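Local coordinates for protein glucuronan lyase A (Trichoderma reesei, PDB 2ZZJ) that probably cleaves beta-1,4-linked glucuronan chains from within, as a calcium-binding polysaccharide lyase of family 20 built on a beta-jelly roll, at residues A[113-117]-A[118-122]; A[212-215]-A[216-219]. All blocks are in the same frame, centred on the assembly; numbering follows the deposited sequence.

Contact 1: A[113-117]-A[118-122]; sequences WIQNN and QLYSR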
ATOM      1  N   TRP A 113       4.138   1.576   4.255  1.00 12.94           N
ATOM      2  CA  TRP A 113       5.459   1.936   3.755  1.00 12.87           C
ATOM      3  C   TRP A 113       6.586   1.439   4.634  1.00 13.85           C
ATOM      4  O   TRP A 113       6.332   0.974   5.733  1.00 13.22           O
ATOM      5  CB  TRP A 113       5.577   3.446   3.492  1.00 13.06           C
ATOM      6  CG  TRP A 113       5.562   4.403   4.704  1.00 14.30           C
ATOM      7  CD1 TRP A 113       6.657   5.042   5.259  1.00 15.56           C
ATOM      8  CD2 TRP A 113       4.413   4.920   5.399  1.00 15.69           C
ATOM      9  NE1 TRP A 113       6.256   5.877   6.278  1.00 14.66           N
ATOM     10  CE2 TRP A 113       4.894   5.827   6.387  1.00 14.39           C
ATOM     11  CE3 TRP A 113       3.020   4.704   5.291  1.00 14.10           C
ATOM     12  CZ2 TRP A 113       4.035   6.522   7.251  1.00 13.39           C
ATOM     13  CZ3 TRP A 113       2.159   5.380   6.173  1.00 15.29           C
ATOM     14  CH2 TRP A 113       2.690   6.285   7.145  1.00 15.60           C
ATOM     15  N   ILE A 114       7.797   1.484   4.073  1.00 14.81           N
ATOM     16  CA  ILE A 114       9.066   1.219   4.803  1.00 16.26           C
ATOM     17  C   ILE A 114       9.716   2.554   5.143  1.00 16.13           C
ATOM     18  O   ILE A 114       9.862   3.399   4.271  1.00 15.75           O
ATOM     19  CB  ILE A 114      10.084   0.395   3.912  1.00 16.20           C
ATOM     20  CG1 ILE A 114       9.432  -0.864   3.315  1.00 18.44           C
ATOM     21  CG2 ILE A 114      11.289  -0.059   4.734  1.00 16.23           C
ATOM     22  CD1 ILE A 114       8.937  -1.851   4.344  1.00 18.72           C
ATOM     23  N   GLN A 115      10.114   2.746   6.405  1.00 17.56           N
ATOM     24  CA  GLN A 115      10.894   3.911   6.822  1.00 18.59           C
ATOM     25  C   GLN A 115      12.024   3.329   7.666  1.00 18.41           C
ATOM     26  O   GLN A 115      11.761   2.608   8.601  1.00 17.50           O
ATOM     27  CB  GLN A 115       9.990   4.845   7.653  1.00 19.38           C
ATOM     28  CG  GLN A 115      10.386   6.291   7.708  1.00 21.57           C
ATOM     29  CD  GLN A 115       9.293   7.188   8.301  1.00 20.94           C
ATOM     30  OE1 GLN A 115       8.189   7.306   7.765  1.00 22.04           O
ATOM     31  NE2 GLN A 115       9.624   7.868   9.399  1.00 22.20           N
ATOM     32  N   ASN A 116      13.270   3.589   7.307  1.00 18.68           N
ATOM     33  CA  ASN A 116      14.388   2.829   7.906  1.00 19.98           C
ATOM     34  C   ASN A 116      14.099   1.341   7.712  1.00 19.42           C
ATOM     35  O   ASN A 116      13.727   0.947   6.600  1.00 19.66           O
ATOM     36  CB  ASN A 116      14.555   3.209   9.390  1.00 20.64           C
ATOM     37  CG  ASN A 116      15.007   4.676   9.562  1.00 24.72           C
ATOM     38  OD1 ASN A 116      16.065   5.048   9.060  1.00 29.95           O
ATOM     39  ND2 ASN A 116      14.217   5.489  10.273  1.00 24.06           N
ATOM     40  N   ASN A 117      14.198   0.518   8.763  1.00 18.68           N
ATOM     41  CA  ASN A 117      13.878  -0.912   8.587  1.00 18.56           C
ATOM     42  C   ASN A 117      12.527  -1.290   9.188  1.00 17.86           C
ATOM     43  O   ASN A 117      12.298  -2.429   9.587  1.00 17.78           O
ATOM     44  CB  ASN A 117      14.991  -1.819   9.138  1.00 19.56           C
ATOM     45  CG  ASN A 117      15.103  -1.751  10.635  1.00 19.89           C
ATOM     46  OD1 ASN A 117      14.587  -0.833  11.270  1.00 22.37           O
ATOM     47  ND2 ASN A 117      15.788  -2.737  11.219  1.00 26.42           N
ATOM     48  N   GLN A 118      11.625  -0.329   9.230  1.00 17.97           N
ATOM     49  CA  GLN A 118      10.374  -0.523   9.938  1.00 17.92           C
ATOM     50  C   GLN A 118       9.182  -0.378   8.998  1.00 17.75           C
ATOM     51  O   GLN A 118       9.181   0.517   8.154  1.00 17.25           O
ATOM     52  CB  GLN A 118      10.283   0.523  11.042  1.00 18.93           C
ATOM     53  CG  GLN A 118      11.361   0.348  12.132  1.00 20.68           C
ATOM     54  CD  GLN A 118      11.095  -0.908  12.952  1.00 21.73           C
ATOM     55  OE1 GLN A 118      11.986  -1.737  13.159  1.00 25.75           O
ATOM     56  NE2 GLN A 118       9.852  -1.090  13.338  1.00 20.77           N
ATOM     57  N   LEU A 119       8.189  -1.260   9.160  1.00 16.66           N
ATOM     58  CA  LEU A 119       6.875  -1.100   8.515  1.00 15.96           C
ATOM     59  C   LEU A 119       6.053  -0.045   9.231  1.00 15.93           C
ATOM     60  O   LEU A 119       5.830  -0.151  10.451  1.00 16.46           O
ATOM     61  CB  LEU A 119       6.085  -2.390   8.575  1.00 15.76           C
ATOM     62  CG  LEU A 119       4.887  -2.569   7.631  1.00 16.87           C
ATOM     63  CD1 LEU A 119       5.387  -2.781   6.224  1.00 16.36           C
ATOM     64  CD2 LEU A 119       4.019  -3.743   8.077  1.00 16.55           C
ATOM     65  N   TYR A 120       5.586   0.939   8.474  1.00 14.98           N
ATOM     66  CA  TYR A 120       4.672   1.959   8.966  1.00 16.15           C
ATOM     67  C   TYR A 120       3.305   1.839   8.290  1.00 15.35           C
ATOM     68  O   TYR A 120       3.221   1.428   7.129  1.00 14.34           O
ATOM     69  CB  TYR A 120       5.207   3.326   8.553  1.00 17.35           C
ATOM     70  CG  TYR A 120       6.242   3.935   9.469  1.00 19.41           C
ATOM     71  CD1 TYR A 120       6.071   5.241   9.938  1.00 22.02           C
ATOM     72  CD2 TYR A 120       7.390   3.224   9.837  1.00 20.05           C
ATOM     73  CE1 TYR A 120       7.011   5.834  10.778  1.00 21.95           C
ATOM     74  CE2 TYR A 120       8.355   3.824  10.684  1.00 23.06           C
ATOM     75  CZ  TYR A 120       8.141   5.126  11.137  1.00 21.96           C
ATOM     76  OH  TYR A 120       9.086   5.727  11.970  1.00 23.55           O
ATOM     77  N   SER A 121       2.237   2.268   8.963  1.00 15.77           N
ATOM     78  CA  SER A 121       0.973   2.452   8.253  1.00 15.41           C
ATOM     79  C   SER A 121       0.261   3.649   8.823  1.00 18.04           C
ATOM     80  O   SER A 121       0.803   4.322   9.711  1.00 17.75           O
ATOM     81  CB  SER A 121       0.081   1.196   8.270  1.00 16.75           C
ATOM     82  OG  SER A 121      -0.994   1.346   7.332  1.00 14.96           O
ATOM     83  N   ARG A 122      -0.923   3.936   8.301  1.00 17.89           N
ATOM     84  CA  ARG A 122      -1.715   5.064   8.789  1.00 18.99           C
ATOM     85  C   ARG A 122      -3.136   4.870   8.359  1.00 20.38           C
ATOM     86  O   ARG A 122      -3.409   4.032   7.511  1.00 19.67           O
ATOM     87  CB  ARG A 122      -1.204   6.356   8.156  1.00 18.80           C
ATOM     88  CG  ARG A 122      -1.490   6.456   6.698  1.00 18.24           C
ATOM     89  CD  ARG A 122      -0.885   7.693   6.062  1.00 18.72           C
ATOM     90  NE  ARG A 122      -1.743   8.153   4.987  1.00 17.93           N
ATOM     91  CZ  ARG A 122      -1.630   9.335   4.385  1.00 22.96           C
ATOM     92  NH1 ARG A 122      -2.460   9.668   3.411  1.00 20.77           N
ATOM     93  NH2 ARG A 122      -0.680  10.199   4.759  1.00 22.25           N
TER
HETATM   94  O   HOH W   1       8.828   8.807  12.188  1.00 41.00           O

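Contact 2: A[212-215]-A[216-219]; sequences GTQG and FRQV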
ATOM      1  N   GLY A 212      21.039   8.612   0.433  1.00 22.26           N
ATOM      2  CA  GLY A 212      21.783   7.389   0.158  1.00 21.76           C
ATOM      3  C   GLY A 212      22.165   7.207  -1.294  1.00 21.73           C
ATOM      4  O   GLY A 212      22.099   8.166  -2.078  1.00 21.58           O
ATOM      5  N   THR A 213      22.572   5.987  -1.650  1.00 20.92           N
ATOM      6  CA  THR A 213      23.192   5.730  -2.942  1.00 21.67           C
ATOM      7  C   THR A 213      22.505   4.636  -3.751  1.00 20.90           C
ATOM      8  O   THR A 213      22.978   4.260  -4.823  1.00 21.28           O
ATOM      9  CB  THR A 213      24.713   5.423  -2.808  1.00 22.00           C
ATOM     10  OG1 THR A 213      24.903   4.304  -1.938  1.00 24.30           O
ATOM     11  CG2 THR A 213      25.431   6.631  -2.240  1.00 23.24           C
ATOM     12  N   GLN A 214      21.353   4.152  -3.286  1.00 19.68           N
ATOM     13  CA  GLN A 214      20.669   3.104  -4.039  1.00 18.45           C
ATOM     14  C   GLN A 214      19.493   3.734  -4.811  1.00 19.37           C
ATOM     15  O   GLN A 214      18.331   3.709  -4.355  1.00 18.67           O
ATOM     16  CB  GLN A 214      20.174   1.990  -3.100  1.00 18.55           C
ATOM     17  CG  GLN A 214      19.653   0.761  -3.845  1.00 15.53           C
ATOM     18  CD  GLN A 214      19.335  -0.345  -2.868  1.00 18.19           C
ATOM     19  OE1 GLN A 214      18.285  -0.343  -2.239  1.00 13.31           O
ATOM     20  NE2 GLN A 214      20.264  -1.281  -2.710  1.00 16.48           N
ATOM     21  N   GLY A 215      19.812   4.309  -5.970  1.00 18.95           N
ATOM     22  CA  GLY A 215      18.809   4.956  -6.814  1.00 18.14           C
ATOM     23  C   GLY A 215      17.992   3.972  -7.627  1.00 18.16           C
ATOM     24  O   GLY A 215      16.986   4.357  -8.237  1.00 19.01           O
ATOM     25  N   PHE A 216      18.404   2.710  -7.636  1.00 16.88           N
ATOM     26  CA  PHE A 216      17.640   1.659  -8.286  1.00 16.63           C
ATOM     27  C   PHE A 216      17.057   0.750  -7.211  1.00 16.42           C
ATOM     28  O   PHE A 216      17.790  -0.003  -6.554  1.00 17.53           O
ATOM     29  CB  PHE A 216      18.526   0.850  -9.227  1.00 16.72           C
ATOM     30  CG  PHE A 216      17.813  -0.278  -9.927  1.00 17.83           C
ATOM     31  CD1 PHE A 216      16.726  -0.016 -10.773  1.00 18.40           C
ATOM     32  CD2 PHE A 216      18.265  -1.606  -9.792  1.00 16.60           C
ATOM     33  CE1 PHE A 216      16.071  -1.063 -11.472  1.00 19.17           C
ATOM     34  CE2 PHE A 216      17.618  -2.636 -10.461  1.00 17.34           C
ATOM     35  CZ  PHE A 216      16.505  -2.364 -11.293  1.00 19.99           C
ATOM     36  N   ARG A 217      15.744   0.803  -7.067  1.00 15.45           N
ATOM     37  CA  ARG A 217      15.066   0.130  -5.954  1.00 14.62           C
ATOM     38  C   ARG A 217      14.180  -0.980  -6.488  1.00 14.70           C
ATOM     39  O   ARG A 217      13.499  -0.775  -7.483  1.00 14.79           O
ATOM     40  CB  ARG A 217      14.233   1.136  -5.172  1.00 13.99           C
ATOM     41  CG  ARG A 217      15.056   2.215  -4.419  1.00 12.89           C
ATOM     42  CD  ARG A 217      15.566   1.617  -3.099  1.00 14.77           C
ATOM     43  NE  ARG A 217      16.518   2.497  -2.415  1.00 14.74           N
ATOM     44  CZ  ARG A 217      16.854   2.376  -1.134  1.00 16.76           C
ATOM     45  NH1 ARG A 217      16.294   1.414  -0.373  1.00 12.84           N
ATOM     46  NH2 ARG A 217      17.724   3.244  -0.598  1.00 15.07           N
ATOM     47  N   GLN A 218      14.172  -2.136  -5.822  1.00 13.58           N
ATOM     48  CA  GLN A 218      13.390  -3.303  -6.283  1.00 13.24           C
ATOM     49  C   GLN A 218      12.581  -3.948  -5.157  1.00 12.58           C
ATOM     50  O   GLN A 218      13.118  -4.222  -4.072  1.00 13.04           O
ATOM     51  CB  GLN A 218      14.287  -4.382  -6.875  1.00 14.16           C
ATOM     52  CG  GLN A 218      15.349  -3.869  -7.877  1.00 16.89           C
ATOM     53  CD  GLN A 218      16.278  -4.954  -8.259  1.00 19.90           C
ATOM     54  OE1 GLN A 218      17.390  -5.055  -7.732  1.00 22.04           O
ATOM     55  NE2 GLN A 218      15.834  -5.793  -9.169  1.00 21.15           N
ATOM     56  N   VAL A 219      11.301  -4.214  -5.433  1.00 11.90           N
ATOM     57  CA  VAL A 219      10.401  -4.871  -4.472  1.00 11.48           C
ATOM     58  C   VAL A 219       9.560  -5.874  -5.278  1.00 12.52           C
ATOM     59  O   VAL A 219       9.097  -5.530  -6.384  1.00 13.36           O
ATOM     60  CB  VAL A 219       9.474  -3.872  -3.744  1.00 12.23           C
ATOM     61  CG1 VAL A 219       8.561  -4.668  -2.713  1.00 10.91           C
ATOM     62  CG2 VAL A 219      10.296  -2.773  -3.024  1.00 11.80           C
TER
HETATM   63  O   HOH W   2      16.507  -2.198  -3.861  1.00 15.58           O
HETATM   64  O   HOH W   3      19.188   5.489  -1.714  1.00 21.55           O

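Contact 1: A[113-117]-A[118-122]
Trp113 and Tyr120 pair across a tight beta hairpin. Its strands, 106-115 and 118-126, are joined by a type II' turn from Gln115 to Gln118. Tyr120 N gives Trp113 O a nearly straight hydrogen bond of 2.8 Å, and Trp113 N donates in return to Tyr120 O. Gln115 and Gln118 make the second such pair next to the turn.

The tight side carries Trp113, Gln115 and Tyr120. Trp113 CG is tucked between its own backbone N and carbonyl carbon (chi1 68°), which lays the indole across the partner strand. Tyr120 CB then sits over the indole face, 3.3 Å from Trp113 CE2. The two rings meet obliquely, with planes at 41°. Trp113 NE1 donates to Gln115 OE1 at 2.8 Å, in the indole plane. This holds the Gln115 amide stacked on the Tyr120 ring, at 29° to it. An alanine in place of Trp113 takes away the indole, which would probably leave a gap over Tyr120 CB and the Gln115 amide, without its donor, free to turn.

On the other face the cross-strand touch is looser: Ile114 CD1 lies 4.1 Å from Leu119 CD1, and both side chains also pack on Ile89. Asn116, in the turn, is exposed. Beyond the stacked amide, a water lies 3.1 Å from Tyr120 OH and accepts a weak bond from Gln115 NE2 at 3.0 Å.

Contact 2: A[212-215]-A[216-219]
Gln214 and Arg217 make a local polar contact where the loop after helix 202-207 runs into strand 216-227. The central bond is between a side chain and the backbone. Arg217 NE donates to Gln214 O at 2.9 Å, in the carbonyl plane but with a bent N-H...O angle of 146°. The arginine chain folds at chi2 (-81°), and this brings NE back toward the loop instead of out along the strand.

The Gln214 side chain is extended and passes across the arginine at about a right angle. Its OE1 stands over one face of the guanidinium, 3.2 Å from Arg217 NH1. The amide and guanidinium planes are 79° apart. The N-H groups of Arg217 do not point at OE1, so this is an approach over a face and not a hydrogen bond. The amide has its own partners: OE1 accepts from Gln81 N, and NE2 donates to Asp79 O.

Two waters stitch the loop to the strand. One accepts from Gln214 N at 3.0 Å and from Arg217 NH2 at 2.9 Å, lying at the guanidinium edge. The other accepts from Gln218 N at 3.0 Å and gives a weak bond to Gln214 OE1. Arg217 NH1 donates to Gln81 O, and Trp80 adds a cation-pi contact. At the start of the strand, the Phe216 side chain packs on Thr41 and Thr43.

Arg217 is buried, and each of its three guanidinium nitrogens has a hydrogen bond to a neutral oxygen. Its positive charge would probably polarise the Gln214 carbonyl and be eased by the nearby amide oxygen.

Overall arrangement
Contact 1 lies in one sheet of the beta-jelly roll; contact 2 joins a loop to the start of a strand of the other. Their centres are 16 Å apart and their nearest atoms about 7 Å, so they do not touch. Strand 118-126 pairs with 106-115 and 135-145 in one sheet. Strand 216-227 pairs with 2-6, 37-43 and 66-76 in the other. The region around residues 79-83 approaches both: Gln83 bonds through its backbone to Asn116 of contact 1 and also meets the Arg217 side chain of contact 2. Neither contact is at the calcium site of Asp7, Lys33, Ser36 and Asp222. Contact 2 is nevertheless on the strand that carries Asp222 further along.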